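Local coordinates for pyridoxal kinase (Lactobacillus plantarum, PDB 3H74), which probably phosphorylates pyridoxal with ATP to give pyridoxal 5'-phosphate, as a kinase of the ribokinase superfamily, at residues Ile80-Thr93 and Phe120-Gln133. Numbering follows the deposited sequence.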
loop_
_atom_site.group_PDB
_atom_site.type_symbol
_atom_site.label_atom_id
_atom_site.label_comp_id
_atom_site.label_asym_id
_atom_site.label_seq_id
_atom_site.Cartn_x
_atom_site.Cartn_y
_atom_site.Cartn_z
ATOM N N ILE A 80 1.663 5.967 -1.843
ATOM C CA ILE A 80 1.244 6.487 -0.542
ATOM C C ILE A 80 0.662 5.344 0.266
ATOM O O ILE A 80 -0.291 4.691 -0.185
ATOM C CB ILE A 80 0.178 7.624 -0.658
ATOM C CG1 ILE A 80 0.551 8.655 -1.738
ATOM C CG2 ILE A 80 -0.084 8.255 0.704
ATOM C CD1 ILE A 80 1.879 9.389 -1.536
ATOM N N GLY A 81 1.248 5.086 1.431
ATOM C CA GLY A 81 0.718 4.106 2.372
ATOM C C GLY A 81 0.057 4.812 3.539
ATOM O O GLY A 81 -0.571 5.851 3.366
ATOM N N TYR A 82 0.192 4.241 4.733
ATOM C CA TYR A 82 -0.393 4.823 5.940
ATOM C C TYR A 82 -0.039 6.304 6.074
ATOM O O TYR A 82 1.138 6.669 6.027
ATOM C CB TYR A 82 0.097 4.064 7.179
ATOM C CG TYR A 82 -0.362 4.652 8.493
ATOM C CD1 TYR A 82 -1.492 4.161 9.141
ATOM C CD2 TYR A 82 0.337 5.699 9.093
ATOM C CE1 TYR A 82 -1.914 4.701 10.357
ATOM C CE2 TYR A 82 -0.086 6.253 10.305
ATOM C CZ TYR A 82 -1.214 5.741 10.923
ATOM O OH TYR A 82 -1.655 6.254 12.130
ATOM N N VAL A 83 -1.054 7.141 6.271
ATOM C CA VAL A 83 -0.844 8.581 6.456
ATOM C C VAL A 83 -1.057 8.945 7.929
ATOM O O VAL A 83 -0.109 9.333 8.620
ATOM C CB VAL A 83 -1.721 9.434 5.504
ATOM C CG1 VAL A 83 -1.494 10.907 5.767
ATOM C CG2 VAL A 83 -1.400 9.114 4.058
ATOM N N GLY A 84 -2.291 8.813 8.408
ATOM C CA GLY A 84 -2.564 8.876 9.844
ATOM C C GLY A 84 -3.359 10.050 10.362
ATOM O O GLY A 84 -3.842 9.996 11.490
ATOM N N SER A 85 -3.494 11.101 9.563
ATOM C CA SER A 85 -4.334 12.240 9.948
ATOM C C SER A 85 -4.960 12.911 8.742
ATOM O O SER A 85 -4.435 12.828 7.624
ATOM C CB SER A 85 -3.530 13.261 10.758
ATOM O OG SER A 85 -2.577 13.917 9.934
ATOM N N VAL A 86 -6.095 13.569 8.976
ATOM C CA VAL A 86 -6.811 14.286 7.933
ATOM C C VAL A 86 -5.924 15.378 7.336
ATOM O O VAL A 86 -5.809 15.488 6.113
ATOM C CB VAL A 86 -8.143 14.881 8.468
ATOM C CG1 VAL A 86 -8.719 15.890 7.492
ATOM C CG2 VAL A 86 -9.159 13.774 8.746
ATOM N N ALA A 87 -5.281 16.163 8.200
ATOM C CA ALA A 87 -4.416 17.247 7.743
ATOM C C ALA A 87 -3.321 16.759 6.799
ATOM O O ALA A 87 -3.073 17.377 5.764
ATOM C CB ALA A 87 -3.806 17.980 8.925
ATOM N N LEU A 88 -2.658 15.659 7.154
ATOM C CA LEU A 88 -1.605 15.129 6.289
ATOM C C LEU A 88 -2.140 14.561 4.974
ATOM O O LEU A 88 -1.509 14.739 3.935
ATOM C CB LEU A 88 -0.712 14.118 7.016
ATOM C CG LEU A 88 0.255 14.715 8.046
ATOM C CD1 LEU A 88 1.182 13.640 8.597
ATOM C CD2 LEU A 88 1.052 15.887 7.458
ATOM N N CYS A 89 -3.305 13.914 4.999
ATOM C CA CYS A 89 -3.945 13.480 3.760
ATOM C C CYS A 89 -4.157 14.656 2.815
ATOM O O CYS A 89 -3.879 14.570 1.626
ATOM C CB CYS A 89 -5.289 12.817 4.044
ATOM S SG CYS A 89 -5.179 11.115 4.609
ATOM N N GLN A 90 -4.648 15.764 3.368
ATOM C CA GLN A 90 -4.906 16.969 2.580
ATOM C C GLN A 90 -3.627 17.568 2.005
ATOM O O GLN A 90 -3.578 17.929 0.836
ATOM C CB GLN A 90 -5.657 18.003 3.420
ATOM C CG GLN A 90 -7.056 17.554 3.809
ATOM C CD GLN A 90 -7.709 18.450 4.849
ATOM O OE1 GLN A 90 -7.043 19.232 5.525
ATOM N NE2 GLN A 90 -9.022 18.327 4.986
ATOM N N GLN A 91 -2.589 17.639 2.833
ATOM C CA GLN A 91 -1.289 18.149 2.398
ATOM C C GLN A 91 -0.712 17.315 1.264
ATOM O O GLN A 91 -0.240 17.846 0.260
ATOM C CB GLN A 91 -0.312 18.159 3.567
ATOM C CG GLN A 91 -0.612 19.229 4.615
ATOM C CD GLN A 91 -0.040 20.604 4.260
ATOM O OE1 GLN A 91 0.829 20.732 3.390
ATOM N NE2 GLN A 91 -0.520 21.632 4.942
ATOM N N ILE A 92 -0.749 15.993 1.432
ATOM C CA ILE A 92 -0.262 15.078 0.397
ATOM C C ILE A 92 -1.065 15.224 -0.901
ATOM O O ILE A 92 -0.491 15.296 -1.985
ATOM C CB ILE A 92 -0.241 13.609 0.893
ATOM C CG1 ILE A 92 0.781 13.454 2.022
ATOM C CG2 ILE A 92 0.044 12.632 -0.265
ATOM C CD1 ILE A 92 0.654 12.152 2.799
ATOM N N THR A 93 -2.390 15.295 -0.775
ATOM C CA THR A 93 -3.266 15.401 -1.945
ATOM C C THR A 93 -2.875 16.591 -2.834
ATOM O O THR A 93 -2.704 16.447 -4.044
ATOM C CB THR A 93 -4.758 15.492 -1.542
ATOM O OG1 THR A 93 -5.129 14.323 -0.799
ATOM C CG2 THR A 93 -5.655 15.590 -2.777
ATOM N N PHE A 120 -9.122 6.173 13.727
ATOM C CA PHE A 120 -9.728 6.586 12.463
ATOM C C PHE A 120 -11.248 6.649 12.565
ATOM O O PHE A 120 -11.888 5.790 13.184
ATOM C CB PHE A 120 -9.339 5.639 11.322
ATOM C CG PHE A 120 -7.886 5.724 10.901
ATOM C CD1 PHE A 120 -7.095 6.836 11.206
ATOM C CD2 PHE A 120 -7.326 4.696 10.148
ATOM C CE1 PHE A 120 -5.764 6.898 10.794
ATOM C CE2 PHE A 120 -6.002 4.750 9.729
ATOM C CZ PHE A 120 -5.217 5.854 10.048
ATOM N N ASP A 121 -11.816 7.672 11.939
ATOM C CA ASP A 121 -13.256 7.889 11.944
ATOM C C ASP A 121 -13.745 8.250 10.542
ATOM O O ASP A 121 -12.968 8.221 9.581
ATOM C CB ASP A 121 -13.613 8.982 12.961
ATOM C CG ASP A 121 -12.839 10.279 12.736
ATOM O OD1 ASP A 121 -12.289 10.487 11.630
ATOM O OD2 ASP A 121 -12.781 11.105 13.673
ATOM N N GLN A 122 -15.024 8.605 10.421
ATOM C CA GLN A 122 -15.605 8.977 9.132
ATOM C C GLN A 122 -14.932 10.184 8.479
ATOM O O GLN A 122 -14.866 10.267 7.253
ATOM C CB GLN A 122 -17.109 9.206 9.257
ATOM C CG GLN A 122 -17.918 7.915 9.231
ATOM C CD GLN A 122 -17.975 7.278 7.848
ATOM O OE1 GLN A 122 -18.304 7.933 6.854
ATOM N NE2 GLN A 122 -17.662 5.991 7.783
ATOM N N ASP A 123 -14.438 11.109 9.297
ATOM C CA ASP A 123 -13.686 12.254 8.788
ATOM C C ASP A 123 -12.427 11.784 8.061
ATOM O O ASP A 123 -12.075 12.327 7.016
ATOM C CB ASP A 123 -13.312 13.220 9.919
ATOM C CG ASP A 123 -14.479 14.092 10.370
ATOM O OD1 ASP A 123 -15.474 14.225 9.623
ATOM O OD2 ASP A 123 -14.382 14.653 11.479
ATOM N N TYR A 124 -11.760 10.773 8.615
ATOM C CA TYR A 124 -10.558 10.236 7.982
ATOM C C TYR A 124 -10.898 9.501 6.687
ATOM O O TYR A 124 -10.168 9.622 5.703
ATOM C CB TYR A 124 -9.769 9.339 8.936
ATOM C CG TYR A 124 -8.399 8.996 8.397
ATOM C CD1 TYR A 124 -7.382 9.940 8.384
ATOM C CD2 TYR A 124 -8.129 7.734 7.877
ATOM C CE1 TYR A 124 -6.127 9.640 7.888
ATOM C CE2 TYR A 124 -6.872 7.422 7.361
ATOM C CZ TYR A 124 -5.880 8.380 7.373
ATOM O OH TYR A 124 -4.632 8.099 6.878
ATOM N N VAL A 125 -12.015 8.771 6.681
ATOM C CA VAL A 125 -12.494 8.114 5.468
ATOM C C VAL A 125 -12.745 9.140 4.361
ATOM O O VAL A 125 -12.388 8.918 3.204
ATOM C CB VAL A 125 -13.776 7.277 5.728
ATOM C CG1 VAL A 125 -14.263 6.631 4.454
ATOM C CG2 VAL A 125 -13.498 6.191 6.762
ATOM N N ALA A 126 -13.362 10.266 4.721
ATOM C CA ALA A 126 -13.627 11.323 3.755
ATOM C C ALA A 126 -12.323 11.908 3.197
ATOM O O ALA A 126 -12.211 12.156 1.994
ATOM C CB ALA A 126 -14.492 12.408 4.376
ATOM N N ALA A 127 -11.336 12.112 4.068
ATOM C CA ALA A 127 -10.030 12.582 3.618
ATOM C C ALA A 127 -9.373 11.582 2.652
ATOM O O ALA A 127 -8.758 11.973 1.660
ATOM C CB ALA A 127 -9.128 12.858 4.804
HETATM N N MSE A 128 -9.535 10.292 2.937
HETATM C CA MSE A 128 -8.985 9.246 2.084
HETATM C C MSE A 128 -9.653 9.249 0.705
HETATM O O MSE A 128 -8.991 9.061 -0.315
HETATM C CB MSE A 128 -9.146 7.885 2.746
HETATM C CG MSE A 128 -8.409 6.781 2.007
HETATM SE SE MSE A 128 -6.498 7.114 1.759
HETATM C CE MSE A 128 -6.031 7.507 3.599
ATOM N N ARG A 129 -10.968 9.492 0.670
ATOM C CA ARG A 129 -11.676 9.554 -0.604
ATOM C C ARG A 129 -11.128 10.701 -1.473
ATOM O O ARG A 129 -11.041 10.553 -2.603
ATOM C CB ARG A 129 -13.203 9.744 -0.385
ATOM C CG ARG A 129 -13.951 8.520 0.186
ATOM C CD ARG A 129 -15.451 8.781 0.260
ATOM N NE ARG A 129 -16.138 7.722 0.938
ATOM C CZ ARG A 129 -16.828 7.866 2.029
ATOM N NH1 ARG A 129 -16.981 9.038 2.580
ATOM N NH2 ARG A 129 -17.408 6.850 2.551
ATOM N N GLN A 130 -10.727 11.782 -0.864
ATOM C CA GLN A 130 -10.078 12.863 -1.622
ATOM C C GLN A 130 -8.678 12.473 -2.144
ATOM O O GLN A 130 -8.355 12.710 -3.230
ATOM C CB GLN A 130 -9.950 14.133 -0.773
ATOM C CG GLN A 130 -9.711 13.770 0.655
ATOM C CD GLN A 130 -8.881 14.762 1.539
ATOM O OE1 GLN A 130 -9.492 15.747 2.076
ATOM N NE2 GLN A 130 -7.539 14.483 1.713
ATOM N N LEU A 131 -7.908 11.847 -1.277
ATOM C CA LEU A 131 -6.545 11.443 -1.617
ATOM C C LEU A 131 -6.506 10.411 -2.758
ATOM O O LEU A 131 -5.650 10.475 -3.534
ATOM C CB LEU A 131 -5.839 10.885 -0.358
ATOM C CG LEU A 131 -4.431 10.317 -0.546
ATOM C CD1 LEU A 131 -3.499 11.399 -1.117
ATOM C CD2 LEU A 131 -3.924 9.846 0.813
ATOM N N ILE A 132 -7.465 9.500 -2.800
ATOM C CA ILE A 132 -7.477 8.473 -3.845
ATOM C C ILE A 132 -7.968 8.970 -5.206
ATOM O O ILE A 132 -7.834 8.265 -6.201
ATOM C CB ILE A 132 -8.301 7.217 -3.438
ATOM C CG1 ILE A 132 -9.796 7.552 -3.302
ATOM C CG2 ILE A 132 -7.691 6.553 -2.188
ATOM C CD1 ILE A 132 -10.688 6.347 -3.060
ATOM N N GLN A 133 -8.535 10.176 -5.245
ATOM C CA GLN A 133 -9.273 10.644 -6.428
ATOM C C GLN A 133 -8.452 10.702 -7.721
ATOM O O GLN A 133 -9.003 10.522 -8.811
ATOM C CB GLN A 133 -9.995 11.975 -6.151
ATOM C CG GLN A 133 -9.109 13.224 -6.111
ATOM C CD GLN A 133 -9.683 14.353 -5.246
ATOM O OE1 GLN A 133 -10.818 14.281 -4.765
ATOM N NE2 GLN A 133 -8.879 15.392 -5.031
HETATM O O HOH W 1 -4.013 5.804 5.755
#
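The ring of Tyr124 presents its edge to the turn leading into helix 86-98, with Ser85 C and Val86 N near its plane, while Phe120 CE1 lies over the centre of one face. Phe120 in turn carries Tyr124 CE2 over one of its own faces and meets Gly84 O at its edge, 3.7 Å from CE1. Beyond it, the Tyr82 ring is slid well aside from Phe120, the planes 29° apart, so they touch mainly through Tyr82 CE1 and Phe120 CZ at 3.5 Å. With CG anti to the backbone N (chi1 -169°), Tyr124 extends toward this turn, where its OH accepts a nearly straight hydrogen bond from Gly84 N (2.9 Å, 166°). A water beside the ring edge, 2.6 Å from Tyr124 OH, also accepts from Val83 N, so the phenol oxygen is linked to Gly84 N directly and to Val83 N through the water. A phenylalanine in place of Tyr124 would probably leave Gly84 N without its acceptor and the water less firmly held. Further along, Cys89 is a knob among Tyr124, Ala127, Met128 and Leu131, its SG oblique to the tyrosine ring and 3.7 Å from Tyr124 CE1. Leu131 sends CD2 toward Val83 CG2, tip to tip, and CD1 against Ile92 CG2 (3.8 Å). Thr93 OG1, which donates a hydrogen bond to Cys89 O (2.7 Å), packs beside Leu131 CD1. The helical segments 86-93 and 122-131 run almost parallel, their axes 9.1 Å apart at closest approach, as neighbouring helices do in the alpha/beta Rossmann-like fold of ribokinase-type enzymes.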